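Local coordinates for hypothetical protein TM1553 (Thermotoga maritima, PDB 1VRM) that probably transfers FMN from FAD to target proteins, as other members of the ApbE family of magnesium-dependent flavin transferases do, at residues F61-N72 / V152-L162; G199-G210 / D221-V230. One frame throughout, in Å; residues are numbered along the deposited sequence. Where two conformers were deposited one is given.

The two contacts lie on opposite sides of the chain's centre, their own centres about 36 Å apart, and share no strand or helix. Contact 1 is mostly buried. It sets the short helix 67-72 against a chain that leaves strand 151-154, and the side-chain amide of Asn72 bonds to the backbone of Ile160, beside aliphatic packing. Contact 2 is partly buried and lies nearer the surface. It is mainly the hairpin of strands 207-212 and 219-225, held by backbone hydrogen bonds, with Val208 and two tyrosines on one face, and Trp207 with isoleucines and a leucine on the other. Contact 1 closes before contact 2 opens along the chain.

Contact 1: F61-N72 / V152-L162; sequences FTDERSVVKKIN and VMVKNGVKIDL
Asn72 and Ile160 are joined by two hydrogen bonds, both made by the Asn72 amide to the backbone of Ile160. Asn72 OD1 accepts from Ile160 N at 2.8 Å, with the donor tilted 27° from the carbonyl plane. Asn72 ND2 gives to Ile160 O at 2.9 Å, nearly straight at 173° and on a lone pair of that carbonyl. The two bonds fix the amide's rotation and give both OD1 and ND2 a partner in this buried place. A water adds a bridge, donating to Asn72 O and Val158 O.

Apolar packing lies beside the amide. Ile71 CG2 stands anti to its own backbone N (CG1 has chi1 -67°), and this methyl meets Val154 CG1 at 3.9 Å and Ile160 CD1 at 4.2 Å. Val68 divides its branches: CG2 touches Leu162 CD1, while CG1 rests near Ile160 O.

The Phe61 ring brings its edge to Ile160 O, with CD1 3.5 Å from that oxygen. The Lys159 side chain crosses that of Phe61 at about a right angle, CD lying 3.9 Å from Phe61 CZ. The ammonium of Lys159 continues to a salt bridge with Glu112. Asp161 OD1 approaches CD1 and CB of Phe61, while OD2 accepts from Gly163 N and is hydrogen-bonded to an unidentified molecule, probably from the crystallisation liquor.

Ser66 caps the helix, its OG accepting from Lys69 N. Helix 83-98 packs on Ile71, Val152 and Leu162, and helix 108-114 touches Phe61, Lys159 and Asp161. Strand 151-154 runs between strands 79-80 and 143-146 in a three-stranded antiparallel sheet.

Contact 2: G199-G210 / D221-V230; sequences GPKFGKYPWVIG and DYIYLKSGAV
Val208 holds CG1 anti to its backbone N (chi1 -173°), and Tyr224 turns its ring beside its own N (chi1 -64°); the two side chains then lie side by side, pointing the same way. Val208 CG2 meets Tyr224 CE2 at 3.6 Å, and CG1 reaches Tyr222 CD1 at 3.7 Å. Pro206 CG comes to the edge of the Tyr224 ring. On the other face of the hairpin, Ile209 CD1 packs against Leu225 CD1 at 3.7 Å. The Ile209 side chain also meets Val230, in the neighbouring strand 229-234, tip to tip.

Four backbone hydrogen bonds link Trp207 with Leu225 and Ile209 with Ile223. Ile209 N to Ile223 O is 2.8 Å at 171°.

The bent Lys226 chain runs obliquely across Pro206, CG 3.4 Å from Pro206 N. Its NZ gives to Lys204 O at 2.7 Å, from above the carbonyl plane, and to a water that bridges to Gly203 O. This ties the loop to the end of the strand.

Trp207 NE1 bonds Gly199 O at 2.9 Å, and Lys201 CB covers one ring face. The indole meets Phe188 and Tyr18 edge-to-face. Replacing it by an alanine is likely to leave Gly199 O without this donor and to open a gap against these rings and Lys201.

The 200-203 turn is type II, and Lys204 and Tyr205 form a classic bulge opposite Lys201. Strands 207-212 and 219-225 form an antiparallel beta hairpin that packs on strands 194-197 and 262-269 of the large sheet.

Contact 1: F61-N72 / V152-L162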
loop_
_atom_site.group_PDB
_atom_site.type_symbol
_atom_site.label_atom_id
_atom_site.label_comp_id
_atom_site.label_asym_id
_atom_site.label_seq_id
_atom_site.Cartn_x
_atom_site.Cartn_y
_atom_site.Cartn_z
ATOM N N PHE A 61 -10.654 2.078 8.211
ATOM C CA PHE A 61 -12.002 2.101 7.643
ATOM C C PHE A 61 -13.022 1.935 8.753
ATOM O O PHE A 61 -14.161 2.351 8.592
ATOM C CB PHE A 61 -12.157 0.994 6.590
ATOM C CG PHE A 61 -13.381 1.121 5.731
ATOM C CD1 PHE A 61 -13.357 1.913 4.601
ATOM C CD2 PHE A 61 -14.558 0.455 6.049
ATOM C CE1 PHE A 61 -14.504 2.016 3.775
ATOM C CE2 PHE A 61 -15.696 0.582 5.237
ATOM C CZ PHE A 61 -15.629 1.371 4.105
ATOM N N THR A 62 -12.615 1.313 9.882
ATOM C CA THR A 62 -13.582 0.903 10.911
ATOM C C THR A 62 -13.440 1.505 12.297
ATOM O O THR A 62 -14.426 1.575 13.044
ATOM C CB THR A 62 -13.533 -0.611 11.086
ATOM O OG1 THR A 62 -12.213 -0.980 11.495
ATOM C CG2 THR A 62 -13.852 -1.292 9.794
ATOM N N ASP A 63 -12.241 1.936 12.655
ATOM C CA ASP A 63 -12.008 2.413 14.028
ATOM C C ASP A 63 -12.782 3.697 14.278
ATOM O O ASP A 63 -12.772 4.607 13.476
ATOM C CB ASP A 63 -10.531 2.694 14.314
ATOM C CG ASP A 63 -10.267 2.855 15.787
ATOM O OD1 ASP A 63 -10.536 3.943 16.340
ATOM O OD2 ASP A 63 -9.767 1.880 16.361
ATOM N N GLU A 64 -13.415 3.787 15.440
ATOM C CA GLU A 64 -14.225 4.964 15.752
ATOM C C GLU A 64 -13.395 6.238 15.812
ATOM O O GLU A 64 -13.940 7.318 15.643
ATOM C CB GLU A 64 -15.020 4.785 17.068
ATOM C CG GLU A 64 -16.057 3.659 17.052
ATOM C CD GLU A 64 -17.163 3.820 16.009
ATOM O OE1 GLU A 64 -17.304 4.916 15.414
ATOM O OE2 GLU A 64 -17.906 2.830 15.791
ATOM N N ARG A 65 -12.085 6.122 16.018
ATOM C CA ARG A 65 -11.193 7.289 16.089
ATOM C C ARG A 65 -10.742 7.766 14.703
ATOM O O ARG A 65 -9.945 8.694 14.582
ATOM C CB ARG A 65 -9.945 6.933 16.910
ATOM C CG ARG A 65 -10.252 6.462 18.360
ATOM C CD ARG A 65 -9.034 5.781 19.008
ATOM N NE ARG A 65 -8.866 4.383 18.623
ATOM C CZ ARG A 65 -7.889 3.599 19.079
ATOM N NH1 ARG A 65 -7.003 4.060 19.963
ATOM N NH2 ARG A 65 -7.808 2.337 18.675
ATOM N N SER A 66 -11.165 7.077 13.666
ATOM C CA SER A 66 -10.643 7.334 12.352
ATOM C C SER A 66 -11.253 8.575 11.680
ATOM O O SER A 66 -12.464 8.763 11.650
ATOM C CB SER A 66 -10.902 6.131 11.432
ATOM O OG SER A 66 -10.615 6.463 10.096
ATOM N N VAL A 67 -10.404 9.361 11.053
ATOM C CA VAL A 67 -10.867 10.518 10.244
ATOM C C VAL A 67 -11.448 10.024 8.888
ATOM O O VAL A 67 -12.303 10.697 8.291
ATOM C CB VAL A 67 -9.702 11.495 10.012
ATOM C CG1 VAL A 67 -8.634 10.897 9.076
ATOM C CG2 VAL A 67 -10.198 12.823 9.553
ATOM N N VAL A 68 -10.905 8.940 8.352
ATOM C CA VAL A 68 -11.476 8.307 7.170
ATOM C C VAL A 68 -12.914 7.868 7.473
ATOM O O VAL A 68 -13.807 8.127 6.672
ATOM C CB VAL A 68 -10.627 7.102 6.681
ATOM C CG1 VAL A 68 -11.393 6.185 5.697
ATOM C CG2 VAL A 68 -9.346 7.642 6.109
ATOM N N LYS A 69 -13.125 7.176 8.598
ATOM C CA LYS A 69 -14.464 6.746 8.983
ATOM C C LYS A 69 -15.328 7.986 9.160
ATOM O O LYS A 69 -16.500 7.992 8.709
ATOM C CB LYS A 69 -14.457 5.907 10.234
ATOM C CG LYS A 69 -15.815 5.367 10.619
ATOM C CD LYS A 69 -15.672 4.253 11.609
ATOM C CE LYS A 69 -16.967 4.026 12.346
ATOM N NZ LYS A 69 -18.031 3.689 11.406
ATOM N N LYS A 70 -14.793 9.038 9.766
ATOM C CA LYS A 70 -15.575 10.289 9.925
ATOM C C LYS A 70 -16.051 10.817 8.584
ATOM O O LYS A 70 -17.228 11.101 8.413
ATOM C CB LYS A 70 -14.769 11.378 10.632
ATOM C CG LYS A 70 -15.495 12.705 10.822
ATOM C CD LYS A 70 -14.523 13.678 11.464
ATOM C CE LYS A 70 -14.994 15.079 11.435
ATOM N NZ LYS A 70 -14.111 15.859 12.371
ATOM N N ILE A 71 -15.170 10.885 7.593
ATOM C CA ILE A 71 -15.580 11.346 6.284
ATOM C C ILE A 71 -16.615 10.373 5.680
ATOM O O ILE A 71 -17.717 10.781 5.224
ATOM C CB ILE A 71 -14.385 11.459 5.302
ATOM C CG1 ILE A 71 -13.420 12.577 5.742
ATOM C CG2 ILE A 71 -14.910 11.700 3.863
ATOM C CD1 ILE A 71 -12.020 12.446 5.176
ATOM N N ASN A 72 -16.326 9.076 5.738
ATOM C CA ASN A 72 -17.226 8.035 5.164
ATOM C C ASN A 72 -18.618 8.027 5.761
ATOM O O ASN A 72 -19.601 7.647 5.090
ATOM C CB ASN A 72 -16.604 6.667 5.239
ATOM C CG ASN A 72 -15.409 6.516 4.289
ATOM O OD1 ASN A 72 -15.250 7.303 3.337
ATOM N ND2 ASN A 72 -14.621 5.461 4.509
ATOM N N VAL A 152 -13.213 18.243 2.892
ATOM C CA VAL A 152 -13.399 17.158 1.908
ATOM C C VAL A 152 -14.894 16.824 1.880
ATOM O O VAL A 152 -15.574 16.879 2.921
ATOM C CB VAL A 152 -12.572 15.923 2.303
ATOM C CG1 VAL A 152 -12.873 14.677 1.412
ATOM C CG2 VAL A 152 -11.115 16.289 2.199
HETATM N N MSE A 153 -15.390 16.482 0.703
HETATM C CA MSE A 153 -16.747 15.955 0.592
HETATM C C MSE A 153 -16.687 14.730 -0.269
HETATM O O MSE A 153 -15.978 14.716 -1.276
HETATM C CB MSE A 153 -17.733 16.972 0.002
HETATM C CG MSE A 153 -19.086 16.287 -0.233
HETATM SE SE MSE A 153 -20.461 17.615 -0.510
HETATM C CE MSE A 153 -19.877 18.196 -2.230
ATOM N N VAL A 154 -17.484 13.727 0.112
ATOM C CA VAL A 154 -17.669 12.527 -0.725
ATOM C C VAL A 154 -19.081 12.545 -1.290
ATOM O O VAL A 154 -20.032 12.625 -0.523
ATOM C CB VAL A 154 -17.387 11.202 -0.022
ATOM C CG1 VAL A 154 -15.898 11.028 0.167
ATOM C CG2 VAL A 154 -18.143 11.036 1.317
ATOM N N LYS A 155 -19.186 12.564 -2.633
ATOM C CA LYS A 155 -20.472 12.480 -3.294
ATOM C C LYS A 155 -20.747 11.087 -3.863
ATOM O O LYS A 155 -19.871 10.204 -3.915
ATOM C CB LYS A 155 -20.620 13.520 -4.387
ATOM C CG LYS A 155 -19.672 13.462 -5.445
ATOM C CD LYS A 155 -20.001 14.511 -6.524
ATOM C CE LYS A 155 -19.173 14.253 -7.766
ATOM N NZ LYS A 155 -19.641 15.073 -8.922
ATOM N N ASN A 156 -22.013 10.887 -4.253
ATOM C CA ASN A 156 -22.462 9.638 -4.854
ATOM C C ASN A 156 -22.235 8.437 -3.957
ATOM O O ASN A 156 -22.189 7.291 -4.427
ATOM C CB ASN A 156 -21.818 9.429 -6.223
ATOM C CG ASN A 156 -22.338 10.412 -7.239
ATOM O OD1 ASN A 156 -23.544 10.645 -7.295
ATOM N ND2 ASN A 156 -21.457 11.025 -7.996
ATOM N N GLY A 157 -22.181 8.665 -2.657
ATOM C CA GLY A 157 -22.103 7.603 -1.687
ATOM C C GLY A 157 -20.764 6.913 -1.662
ATOM O O GLY A 157 -20.631 5.838 -1.056
ATOM N N VAL A 158 -19.726 7.533 -2.198
ATOM C CA VAL A 158 -18.429 6.833 -2.189
ATOM C C VAL A 158 -17.863 6.795 -0.765
ATOM O O VAL A 158 -18.164 7.659 0.073
ATOM C CB VAL A 158 -17.377 7.367 -3.155
ATOM C CG1 VAL A 158 -17.835 7.380 -4.581
ATOM C CG2 VAL A 158 -16.894 8.700 -2.730
ATOM N N LYS A 159 -17.031 5.796 -0.524
ATOM C CA LYS A 159 -16.292 5.685 0.694
ATOM C C LYS A 159 -14.807 5.487 0.358
ATOM O O LYS A 159 -14.446 4.735 -0.543
ATOM C CB LYS A 159 -16.771 4.543 1.552
ATOM C CG LYS A 159 -18.207 4.778 2.113
ATOM C CD LYS A 159 -18.543 3.740 3.133
ATOM C CE LYS A 159 -19.765 4.063 4.007
ATOM N NZ LYS A 159 -20.038 3.038 5.119
ATOM N N ILE A 160 -13.969 6.169 1.115
ATOM C CA ILE A 160 -12.500 6.164 0.937
ATOM C C ILE A 160 -11.940 4.997 1.733
ATOM O O ILE A 160 -12.320 4.769 2.888
ATOM C CB ILE A 160 -11.920 7.484 1.476
ATOM C CG1 ILE A 160 -12.411 8.668 0.604
ATOM C CG2 ILE A 160 -10.439 7.396 1.617
ATOM C CD1 ILE A 160 -12.179 10.038 1.189
ATOM N N ASP A 161 -11.019 4.260 1.141
ATOM C CA ASP A 161 -10.238 3.253 1.858
ATOM C C ASP A 161 -8.779 3.475 1.433
ATOM O O ASP A 161 -8.484 3.487 0.235
ATOM C CB ASP A 161 -10.622 1.804 1.543
ATOM C CG ASP A 161 -9.750 0.815 2.371
ATOM O OD1 ASP A 161 -10.087 0.510 3.545
ATOM O OD2 ASP A 161 -8.683 0.403 1.874
ATOM N N LEU A 162 -7.905 3.670 2.424
ATOM C CA LEU A 162 -6.487 4.022 2.177
ATOM C C LEU A 162 -5.550 2.816 2.336
ATOM O O LEU A 162 -4.325 2.990 2.388
ATOM C CB LEU A 162 -6.043 5.180 3.098
ATOM C CG LEU A 162 -6.759 6.513 2.863
ATOM C CD1 LEU A 162 -6.271 7.665 3.691
ATOM C CD2 LEU A 162 -6.666 6.930 1.378
HETATM O O HOH W 1 -20.101 7.925 2.079
#

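Contact 2: G199-G210 / D221-V230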
loop_
_atom_site.group_PDB
_atom_site.type_symbol
_atom_site.label_atom_id
_atom_site.label_comp_id
_atom_site.label_asym_id
_atom_site.label_seq_id
_atom_site.Cartn_x
_atom_site.Cartn_y
_atom_site.Cartn_z
ATOM N N GLY A 199 18.792 3.729 6.358
ATOM C CA GLY A 199 20.151 4.012 5.904
ATOM C C GLY A 199 20.831 2.697 5.639
ATOM O O GLY A 199 20.369 1.661 6.075
ATOM N N PRO A 200 21.979 2.722 4.948
ATOM C CA PRO A 200 22.668 1.541 4.532
ATOM C C PRO A 200 23.221 0.714 5.684
ATOM O O PRO A 200 23.528 1.222 6.766
ATOM C CB PRO A 200 23.815 2.049 3.678
ATOM C CG PRO A 200 23.799 3.426 3.763
ATOM C CD PRO A 200 22.646 3.942 4.521
ATOM N N LYS A 201 23.310 -0.584 5.427
ATOM C CA LYS A 201 23.664 -1.542 6.442
ATOM C C LYS A 201 25.105 -1.281 6.885
ATOM O O LYS A 201 26.020 -1.143 6.048
ATOM C CB LYS A 201 23.511 -2.936 5.871
ATOM C CG LYS A 201 23.851 -4.022 6.849
ATOM C CD LYS A 201 23.404 -5.444 6.390
ATOM C CE LYS A 201 24.012 -5.870 5.077
ATOM N N PHE A 202 25.310 -1.190 8.204
ATOM C CA PHE A 202 26.644 -0.897 8.797
ATOM C C PHE A 202 27.221 0.392 8.204
ATOM O O PHE A 202 28.440 0.627 8.198
ATOM C CB PHE A 202 27.628 -2.086 8.610
ATOM C CG PHE A 202 27.132 -3.359 9.173
ATOM C CD1 PHE A 202 26.784 -3.418 10.505
ATOM C CD2 PHE A 202 27.026 -4.485 8.385
ATOM C CE1 PHE A 202 26.300 -4.593 11.064
ATOM C CE2 PHE A 202 26.541 -5.673 8.922
ATOM C CZ PHE A 202 26.167 -5.719 10.262
ATOM N N GLY A 203 26.314 1.257 7.768
ATOM C CA GLY A 203 26.639 2.541 7.176
ATOM C C GLY A 203 27.197 2.540 5.776
ATOM O O GLY A 203 27.527 3.604 5.232
ATOM N N LYS A 204 27.330 1.358 5.184
ATOM C CA LYS A 204 28.020 1.219 3.907
ATOM C C LYS A 204 27.350 0.343 2.883
ATOM O O LYS A 204 27.600 0.513 1.703
ATOM C CB LYS A 204 29.427 0.602 4.143
ATOM C CG LYS A 204 30.319 1.389 5.082
ATOM C CD LYS A 204 31.688 0.698 5.184
ATOM C CE LYS A 204 32.619 1.437 6.148
ATOM N NZ LYS A 204 33.984 0.779 6.331
ATOM N N TYR A 205 26.553 -0.641 3.324
ATOM C CA TYR A 205 26.186 -1.748 2.414
ATOM C C TYR A 205 24.703 -1.786 2.096
ATOM O O TYR A 205 23.884 -1.243 2.839
ATOM C CB TYR A 205 26.561 -3.093 3.012
ATOM C CG TYR A 205 27.979 -3.202 3.371
ATOM C CD1 TYR A 205 28.940 -3.299 2.382
ATOM C CD2 TYR A 205 28.364 -3.231 4.688
ATOM C CE1 TYR A 205 30.283 -3.399 2.705
ATOM C CE2 TYR A 205 29.738 -3.333 5.038
ATOM C CZ TYR A 205 30.675 -3.422 4.035
ATOM O OH TYR A 205 32.024 -3.542 4.330
ATOM N N PRO A 206 24.356 -2.399 0.973
ATOM C CA PRO A 206 22.944 -2.610 0.682
ATOM C C PRO A 206 22.302 -3.667 1.574
ATOM O O PRO A 206 22.949 -4.594 2.060
ATOM C CB PRO A 206 22.963 -3.081 -0.795
ATOM C CG PRO A 206 24.205 -3.764 -0.944
ATOM C CD PRO A 206 25.210 -2.966 -0.091
ATOM N N TRP A 207 21.017 -3.487 1.820
ATOM C CA TRP A 207 20.183 -4.494 2.429
ATOM C C TRP A 207 19.761 -5.455 1.337
ATOM O O TRP A 207 19.397 -5.057 0.230
ATOM C CB TRP A 207 18.966 -3.900 3.095
ATOM C CG TRP A 207 19.323 -2.961 4.207
ATOM C CD1 TRP A 207 19.548 -1.628 4.122
ATOM C CD2 TRP A 207 19.592 -3.334 5.541
ATOM N NE1 TRP A 207 19.888 -1.129 5.339
ATOM C CE2 TRP A 207 19.947 -2.161 6.240
ATOM C CE3 TRP A 207 19.554 -4.535 6.227
ATOM C CZ2 TRP A 207 20.261 -2.179 7.574
ATOM C CZ3 TRP A 207 19.865 -4.541 7.560
ATOM C CH2 TRP A 207 20.196 -3.364 8.221
ATOM N N VAL A 208 19.770 -6.729 1.680
ATOM C CA VAL A 208 19.436 -7.793 0.720
ATOM C C VAL A 208 18.030 -8.222 1.002
ATOM O O VAL A 208 17.708 -8.653 2.118
ATOM C CB VAL A 208 20.342 -9.013 0.858
ATOM C CG1 VAL A 208 20.025 -10.016 -0.303
ATOM C CG2 VAL A 208 21.785 -8.593 0.816
ATOM N N ILE A 209 17.173 -8.066 0.012
ATOM C CA ILE A 209 15.739 -8.258 0.181
ATOM C C ILE A 209 15.286 -9.366 -0.761
ATOM O O ILE A 209 15.552 -9.323 -1.961
ATOM C CB ILE A 209 14.952 -6.974 -0.058
ATOM C CG1 ILE A 209 15.417 -5.892 0.925
ATOM C CG2 ILE A 209 13.463 -7.237 0.071
ATOM C CD1 ILE A 209 15.011 -4.504 0.592
ATOM N N GLY A 210 14.632 -10.357 -0.188
ATOM C CA GLY A 210 14.106 -11.484 -0.958
ATOM C C GLY A 210 12.703 -11.208 -1.485
ATOM O O GLY A 210 11.858 -10.762 -0.742
ATOM N N ASP A 221 13.741 -14.067 -6.172
ATOM C CA ASP A 221 14.762 -13.098 -6.615
ATOM C C ASP A 221 15.276 -12.374 -5.380
ATOM O O ASP A 221 14.554 -12.304 -4.370
ATOM C CB ASP A 221 14.115 -12.111 -7.573
ATOM C CG ASP A 221 15.124 -11.378 -8.469
ATOM O OD1 ASP A 221 16.366 -11.680 -8.482
ATOM O OD2 ASP A 221 14.650 -10.452 -9.170
ATOM N N TYR A 222 16.516 -11.863 -5.466
ATOM C CA TYR A 222 17.080 -10.992 -4.439
ATOM C C TYR A 222 17.416 -9.641 -5.007
ATOM O O TYR A 222 17.979 -9.560 -6.101
ATOM C CB TYR A 222 18.333 -11.582 -3.841
ATOM C CG TYR A 222 18.073 -12.740 -2.918
ATOM C CD1 TYR A 222 17.631 -12.527 -1.614
ATOM C CD2 TYR A 222 18.241 -14.041 -3.355
ATOM C CE1 TYR A 222 17.384 -13.591 -0.756
ATOM C CE2 TYR A 222 17.990 -15.104 -2.506
ATOM C CZ TYR A 222 17.580 -14.862 -1.226
ATOM O OH TYR A 222 17.334 -15.932 -0.397
ATOM N N ILE A 223 17.031 -8.611 -4.272
ATOM C CA ILE A 223 17.434 -7.279 -4.619
ATOM C C ILE A 223 18.251 -6.647 -3.523
ATOM O O ILE A 223 18.257 -7.099 -2.382
ATOM C CB ILE A 223 16.240 -6.383 -5.004
ATOM C CG1 ILE A 223 15.275 -6.250 -3.830
ATOM C CG2 ILE A 223 15.528 -6.980 -6.213
ATOM C CD1 ILE A 223 14.366 -5.039 -3.916
ATOM N N TYR A 224 18.982 -5.622 -3.928
ATOM C CA TYR A 224 19.981 -4.976 -3.083
ATOM C C TYR A 224 19.641 -3.515 -3.027
ATOM O O TYR A 224 19.636 -2.854 -4.040
ATOM C CB TYR A 224 21.372 -5.220 -3.672
ATOM C CG TYR A 224 21.721 -6.678 -3.659
ATOM C CD1 TYR A 224 21.251 -7.540 -4.646
ATOM C CD2 TYR A 224 22.539 -7.204 -2.672
ATOM C CE1 TYR A 224 21.575 -8.896 -4.625
ATOM C CE2 TYR A 224 22.845 -8.518 -2.643
ATOM C CZ TYR A 224 22.377 -9.370 -3.620
ATOM O OH TYR A 224 22.702 -10.709 -3.567
ATOM N N LEU A 225 19.303 -3.000 -1.860
ATOM C CA LEU A 225 18.915 -1.593 -1.703
ATOM C C LEU A 225 19.748 -0.913 -0.613
ATOM O O LEU A 225 19.725 -1.314 0.570
ATOM C CB LEU A 225 17.429 -1.418 -1.351
ATOM C CG LEU A 225 16.372 -1.856 -2.352
ATOM C CD1 LEU A 225 14.991 -1.610 -1.741
ATOM C CD2 LEU A 225 16.506 -1.093 -3.638
ATOM N N LYS A 226 20.481 0.113 -1.019
ATOM C CA LYS A 226 21.095 1.026 -0.038
ATOM C C LYS A 226 20.173 2.169 0.365
ATOM O O LYS A 226 20.460 2.850 1.321
ATOM C CB LYS A 226 22.462 1.588 -0.495
ATOM C CG LYS A 226 23.633 0.599 -0.540
ATOM C CD LYS A 226 24.997 1.302 -0.911
ATOM C CE LYS A 226 25.458 2.324 0.158
ATOM N NZ LYS A 226 26.983 2.629 0.073
ATOM N N SER A 227 19.080 2.375 -0.366
ATOM C CA SER A 227 18.150 3.459 -0.155
ATOM C C SER A 227 16.837 3.101 -0.851
ATOM O O SER A 227 16.769 2.104 -1.573
ATOM C CB SER A 227 18.700 4.774 -0.707
ATOM O OG SER A 227 18.797 4.769 -2.139
ATOM N N GLY A 228 15.822 3.910 -0.640
ATOM C CA GLY A 228 14.561 3.779 -1.344
ATOM C C GLY A 228 13.645 2.774 -0.687
ATOM O O GLY A 228 13.683 2.558 0.537
ATOM N N ALA A 229 12.778 2.176 -1.500
ATOM C CA ALA A 229 11.766 1.328 -0.963
ATOM C C ALA A 229 11.362 0.250 -1.951
ATOM O O ALA A 229 11.593 0.354 -3.146
ATOM C CB ALA A 229 10.487 2.206 -0.619
ATOM N N VAL A 230 10.754 -0.805 -1.411
ATOM C CA VAL A 230 10.193 -1.856 -2.237
ATOM C C VAL A 230 8.825 -2.211 -1.644
ATOM O O VAL A 230 8.655 -2.242 -0.424
ATOM C CB VAL A 230 11.123 -3.072 -2.384
ATOM C CG1 VAL A 230 11.489 -3.740 -1.066
ATOM C CG2 VAL A 230 10.491 -4.088 -3.338
HETATM O O HOH W 2 26.940 4.289 2.320
#